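PDB 5YL7: pseudoalteromonas arctica PAMC 21717 from Pseudoalteromonas arctica, which catalyses the hydrolysis of peptide bonds in proteins as a cold-active serine protease of the subtilase family, studied for use in laundry detergents. Local coordinates for residues A[195-200]-A[219-224]; A[80-85]-A[96-101]. All blocks are in the same frame, centred on the assembly; numbering follows the deposited sequence.

Interaction 1: A[195-200]-A[219-224]; sequences VVVIAA and VNVASV
Val196 and Ile198 exchange backbone hydrogen bonds with Val219 and Val221, and a fourth such bond joins Ala200 to Val221, registering two neighbouring parallel strands of the central subtilisin-like sheet. The pairing opens with Val219 N to Val196 O, 2.8 Å and almost straight at 175°, and finishes with Ala200 N reaching Val221 O at 3.0 Å where the chain leaves strand 195-199 at Ala200. Valines suit this interior: their beta-branched side chains fit extended backbone and exclude water. Val197 and Val221 lie on the same face, Val197 CG1 3.9 Å from Val221 CG2, and both rest on Val287 of helix 280-297.

The other face carries Ile198 and Asn220. From CB, the Asn220 side chain extends with CG anti to the backbone N (chi1 -164°), which carries the amide to the chain turning off at Ala200. There CG lies 3.8 Å from Ala200 CB, and OD1 comes within 3.2 Å of Ala200 CA. On the other branch of the amide, ND2 gives a hydrogen bond to Asn239 OD1 and another, 3.1 Å long, to a water that also lies 2.8 Å from Ala200 O. Putting a leucine here would probably leave Asn239 OD1 and that water without this N-H donor. Asp241, a ligand of the nearby calcium ion, accepts from Asn220 N. The chemistry is therefore divided: aliphatic packing joins the valine face to helix 280-297, while on the face of Ile198 and Asn220 a buried amide has its N-H groups bonded to Asn239 and a water.

Interaction 2: A[80-85]-A[96-101]; sequences PGDAVA and NSSWHG
Asp82 lays its carboxylate against Ser98 with both oxygens: OD1 takes the backbone N-H of Ser98 at 2.8 Å, nearly straight at 165°, and OD2 receives the hydroxyl proton of Ser98 OG at 2.7 Å. Both donors arrive on the syn side, somewhat out of the carboxylate plane. An aspartate suits the place because its short arm, with CG set between the backbone N and the carbonyl carbon, presents two acceptors to a backbone and side-chain donor of one residue.

The same Ser98 OG accepts from His100 N at 3.1 Å, forming an ST turn at the start of helix 100-109, with Trp99 at the N-cap. Asp82 thus holds Ser98, whose hydroxyl is tied in turn to the backbone of His100, and the His100 side chain hydrogen-bonds Asp41 and Ser281 in an arrangement consistent with the subtilase catalytic triad.

Ser97 turns its hydroxyl back onto residues 80-85. Its OG accepts from Ala83 N at 3.1 Å and also hydrogen-bonds Ser267 O, tying three loops together. The small methyl of Ala83 fits beside it, CB 3.4 Å from Ser97 OG. Close by, Gly81 packs its CA 3.6 Å from CH2 of the Trp99 indole, whose NE1 bonds Gly265 O. Glycine suits position 81: its backbone angles (phi 105°, psi 132°) would press a CB against the preceding carbonyl, and the CA sits close to Ser97 OG and the indole.

Following the chain from the N terminus, interaction 2 comes first: segments 80-85 and 96-101 close a short loop, 86-95, with no regular structure, which includes Cys89 of the disulfide to Cys136, and the second segment runs into helix 100-109. Roughly a hundred residues later interaction 1 closes a longer connection, 201-218, holding strand 210-211 and Cys215, the disulfide partner of Cys178. The two are in series, neither nested nor crossed. Their centres lie 23 Å apart and their nearest atoms about 7 Å, without touching. One fastens a surface loop to the start of a helix; the other joins strands 195-199 and 219-224 deep in the sheet, where Ala199 lies near the probable triad that includes His100.

Interaction 1: A[195-200]-A[219-224]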
loop_
_atom_site.group_PDB
_atom_site.type_symbol
_atom_site.label_atom_id
_atom_site.label_comp_id
_atom_site.label_asym_id
_atom_site.label_seq_id
_atom_site.Cartn_x
_atom_site.Cartn_y
_atom_site.Cartn_z
ATOM N N VAL A 195 8.003 7.581 7.159
ATOM C CA VAL A 195 8.493 7.142 5.852
ATOM C C VAL A 195 7.334 6.979 4.890
ATOM O O VAL A 195 6.250 6.527 5.282
ATOM C CB VAL A 195 9.371 5.884 5.986
ATOM C CG1 VAL A 195 8.577 4.664 6.390
ATOM C CG2 VAL A 195 10.173 5.584 4.718
ATOM N N VAL A 196 7.574 7.327 3.629
ATOM C CA VAL A 196 6.512 7.379 2.616
ATOM C C VAL A 196 6.818 6.362 1.523
ATOM O O VAL A 196 7.845 6.532 0.854
ATOM C CB VAL A 196 6.362 8.796 2.069
ATOM C CG1 VAL A 196 5.207 8.825 1.080
ATOM C CG2 VAL A 196 6.059 9.775 3.186
ATOM N N VAL A 197 5.953 5.378 1.345
ATOM C CA VAL A 197 6.125 4.311 0.372
ATOM C C VAL A 197 5.070 4.427 -0.672
ATOM O O VAL A 197 3.891 4.535 -0.348
ATOM C CB VAL A 197 6.032 2.942 1.129
ATOM C CG1 VAL A 197 6.224 1.790 0.121
ATOM C CG2 VAL A 197 7.105 2.845 2.215
ATOM N N ILE A 198 5.486 4.367 -1.967
ATOM C CA ILE A 198 4.617 4.713 -3.077
ATOM C C ILE A 198 4.753 3.706 -4.201
ATOM O O ILE A 198 5.840 3.194 -4.510
ATOM C CB ILE A 198 4.931 6.124 -3.615
ATOM C CG1 ILE A 198 4.842 7.126 -2.444
ATOM C CG2 ILE A 198 3.965 6.478 -4.745
ATOM C CD1 ILE A 198 5.110 8.571 -2.799
ATOM N N ALA A 199 3.595 3.357 -4.789
ATOM C CA ALA A 199 3.549 2.572 -6.028
ATOM C C ALA A 199 4.035 3.354 -7.210
ATOM O O ALA A 199 3.564 4.456 -7.490
ATOM C CB ALA A 199 2.172 2.110 -6.286
ATOM N N ALA A 200 4.931 2.752 -8.023
ATOM C CA ALA A 200 5.536 3.529 -9.182
ATOM C C ALA A 200 4.627 3.657 -10.293
ATOM O O ALA A 200 4.931 4.529 -11.222
ATOM C CB ALA A 200 6.787 2.846 -9.625
ATOM N N VAL A 219 9.971 6.288 -0.986
ATOM C CA VAL A 219 10.414 4.939 -1.412
ATOM C C VAL A 219 9.473 4.529 -2.553
ATOM O O VAL A 219 8.304 4.188 -2.313
ATOM C CB VAL A 219 10.347 3.925 -0.279
ATOM C CG1 VAL A 219 10.861 2.598 -0.705
ATOM C CG2 VAL A 219 11.081 4.443 0.975
ATOM N N ASN A 220 9.972 4.584 -3.785
ATOM C CA ASN A 220 9.173 4.307 -4.977
ATOM C C ASN A 220 9.408 2.884 -5.398
ATOM O O ASN A 220 10.570 2.411 -5.496
ATOM C CB ASN A 220 9.537 5.272 -6.118
ATOM C CG ASN A 220 8.490 5.278 -7.191
ATOM O OD1 ASN A 220 7.342 5.006 -6.978
ATOM N ND2 ASN A 220 8.924 5.673 -8.426
ATOM N N VAL A 221 8.307 2.157 -5.587
ATOM C CA VAL A 221 8.336 0.674 -5.648
ATOM C C VAL A 221 7.828 0.189 -7.003
ATOM O O VAL A 221 6.693 0.460 -7.407
ATOM C CB VAL A 221 7.446 0.116 -4.543
ATOM C CG1 VAL A 221 7.469 -1.418 -4.559
ATOM C CG2 VAL A 221 7.896 0.622 -3.181
ATOM N N ALA A 222 8.717 -0.591 -7.655
ATOM C CA ALA A 222 8.360 -1.347 -8.895
ATOM C C ALA A 222 7.816 -2.700 -8.484
ATOM O O ALA A 222 8.023 -3.222 -7.396
ATOM C CB ALA A 222 9.571 -1.485 -9.788
ATOM N N SER A 223 7.103 -3.349 -9.423
ATOM C CA SER A 223 6.475 -4.618 -9.197
ATOM C C SER A 223 7.145 -5.774 -9.909
ATOM O O SER A 223 7.420 -5.614 -11.146
ATOM C CB SER A 223 5.049 -4.578 -9.667
ATOM O OG SER A 223 4.452 -5.874 -9.576
ATOM N N VAL A 224 7.415 -6.870 -9.248
ATOM C CA VAL A 224 7.771 -8.147 -9.852
ATOM C C VAL A 224 6.605 -9.064 -9.833
ATOM O O VAL A 224 5.708 -9.047 -8.977
ATOM C CB VAL A 224 9.008 -8.807 -9.273
ATOM C CG1 VAL A 224 10.247 -7.933 -9.479
ATOM C CG2 VAL A 224 8.835 -9.159 -7.813
HETATM O O HOH W 1 6.664 6.575 -10.299
#

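Interaction 2: A[80-85]-A[96-101]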
loop_
_atom_site.group_PDB
_atom_site.type_symbol
_atom_site.label_atom_id
_atom_site.label_comp_id
_atom_site.label_asym_id
_atom_site.label_seq_id
_atom_site.Cartn_x
_atom_site.Cartn_y
_atom_site.Cartn_z
ATOM N N PRO A 80 -17.411 3.359 0.577
ATOM C CA PRO A 80 -18.812 3.099 0.145
ATOM C C PRO A 80 -18.896 2.376 -1.133
ATOM O O PRO A 80 -20.022 2.002 -1.542
ATOM C CB PRO A 80 -19.372 4.487 0.058
ATOM C CG PRO A 80 -18.200 5.364 -0.429
ATOM C CD PRO A 80 -17.015 4.729 0.300
ATOM N N GLY A 81 -17.813 2.220 -1.851
ATOM C CA GLY A 81 -17.713 1.704 -3.165
ATOM C C GLY A 81 -17.463 2.763 -4.219
ATOM O O GLY A 81 -18.164 3.759 -4.235
ATOM N N ASP A 82 -16.505 2.513 -5.057
ATOM C CA ASP A 82 -16.070 3.484 -6.115
ATOM C C ASP A 82 -16.512 3.104 -7.494
ATOM O O ASP A 82 -16.024 3.664 -8.497
ATOM C CB ASP A 82 -14.561 3.785 -6.001
ATOM C CG ASP A 82 -13.737 2.628 -6.331
ATOM O OD1 ASP A 82 -14.258 1.576 -6.759
ATOM O OD2 ASP A 82 -12.503 2.627 -6.176
ATOM N N ALA A 83 -17.475 2.206 -7.609
ATOM C CA ALA A 83 -18.058 1.866 -8.891
ATOM C C ALA A 83 -18.551 3.104 -9.594
ATOM O O ALA A 83 -19.100 4.004 -9.006
ATOM C CB ALA A 83 -19.260 0.897 -8.755
ATOM N N VAL A 84 -18.355 3.059 -10.932
ATOM C CA VAL A 84 -18.809 4.166 -11.808
ATOM C C VAL A 84 -19.575 3.573 -13.019
ATOM O O VAL A 84 -19.214 2.585 -13.576
ATOM C CB VAL A 84 -17.630 5.083 -12.228
ATOM C CG1 VAL A 84 -17.196 5.944 -11.084
ATOM C CG2 VAL A 84 -16.543 4.314 -12.842
ATOM N N ALA A 85 -20.497 4.408 -13.452
ATOM C CA ALA A 85 -21.248 4.099 -14.718
ATOM C C ALA A 85 -20.450 4.574 -15.876
ATOM O O ALA A 85 -19.542 5.421 -15.712
ATOM C CB ALA A 85 -22.534 4.817 -14.642
ATOM N N ASN A 96 -16.888 -1.807 -11.916
ATOM C CA ASN A 96 -17.285 -2.215 -10.555
ATOM C C ASN A 96 -16.390 -1.629 -9.507
ATOM O O ASN A 96 -15.314 -1.084 -9.795
ATOM C CB ASN A 96 -17.239 -3.736 -10.480
ATOM C CG ASN A 96 -18.378 -4.441 -11.237
ATOM O OD1 ASN A 96 -19.331 -3.829 -11.647
ATOM N ND2 ASN A 96 -18.358 -5.765 -11.148
ATOM N N SER A 97 -16.850 -1.689 -8.269
ATOM C CA SER A 97 -16.017 -1.159 -7.167
ATOM C C SER A 97 -14.760 -1.946 -7.059
ATOM O O SER A 97 -14.679 -3.110 -7.167
ATOM C CB SER A 97 -16.849 -1.236 -5.885
ATOM O OG SER A 97 -17.911 -0.314 -5.889
ATOM N N SER A 98 -13.706 -1.186 -6.760
ATOM C CA SER A 98 -12.364 -1.743 -6.651
ATOM C C SER A 98 -12.062 -2.437 -5.348
ATOM O O SER A 98 -11.233 -3.331 -5.254
ATOM C CB SER A 98 -11.276 -0.645 -6.834
ATOM O OG SER A 98 -11.281 0.275 -5.791
ATOM N N TRP A 99 -12.677 -1.936 -4.276
ATOM C CA TRP A 99 -12.285 -2.341 -2.890
ATOM C C TRP A 99 -10.773 -2.308 -2.709
ATOM O O TRP A 99 -10.190 -3.040 -1.944
ATOM C CB TRP A 99 -12.862 -3.677 -2.468
ATOM C CG TRP A 99 -14.292 -3.767 -2.813
ATOM C CD1 TRP A 99 -14.902 -4.620 -3.713
ATOM C CD2 TRP A 99 -15.345 -2.927 -2.310
ATOM N NE1 TRP A 99 -16.249 -4.361 -3.790
ATOM C CE2 TRP A 99 -16.566 -3.330 -2.945
ATOM C CE3 TRP A 99 -15.435 -1.891 -1.365
ATOM C CZ2 TRP A 99 -17.755 -2.645 -2.733
ATOM C CZ3 TRP A 99 -16.586 -1.218 -1.201
ATOM C CH2 TRP A 99 -17.776 -1.625 -1.871
ATOM N N HIS A 100 -10.132 -1.275 -3.377
ATOM C CA HIS A 100 -8.691 -1.288 -3.478
ATOM C C HIS A 100 -8.043 -1.125 -2.114
ATOM O O HIS A 100 -7.057 -1.820 -1.801
ATOM C CB HIS A 100 -8.322 -0.166 -4.502
ATOM C CG HIS A 100 -6.908 -0.107 -4.852
ATOM N ND1 HIS A 100 -6.033 0.710 -4.234
ATOM C CD2 HIS A 100 -6.228 -0.673 -5.898
ATOM C CE1 HIS A 100 -4.899 0.694 -4.881
ATOM N NE2 HIS A 100 -4.978 -0.105 -5.868
ATOM N N GLY A 101 -8.590 -0.204 -1.311
ATOM C CA GLY A 101 -8.016 0.021 -0.034
ATOM C C GLY A 101 -8.139 -1.143 0.969
ATOM O O GLY A 101 -7.296 -1.289 1.846
HETATM O O HOH W 2 -14.285 0.524 -3.923
HETATM O O HOH W 3 -14.328 1.522 -9.840
#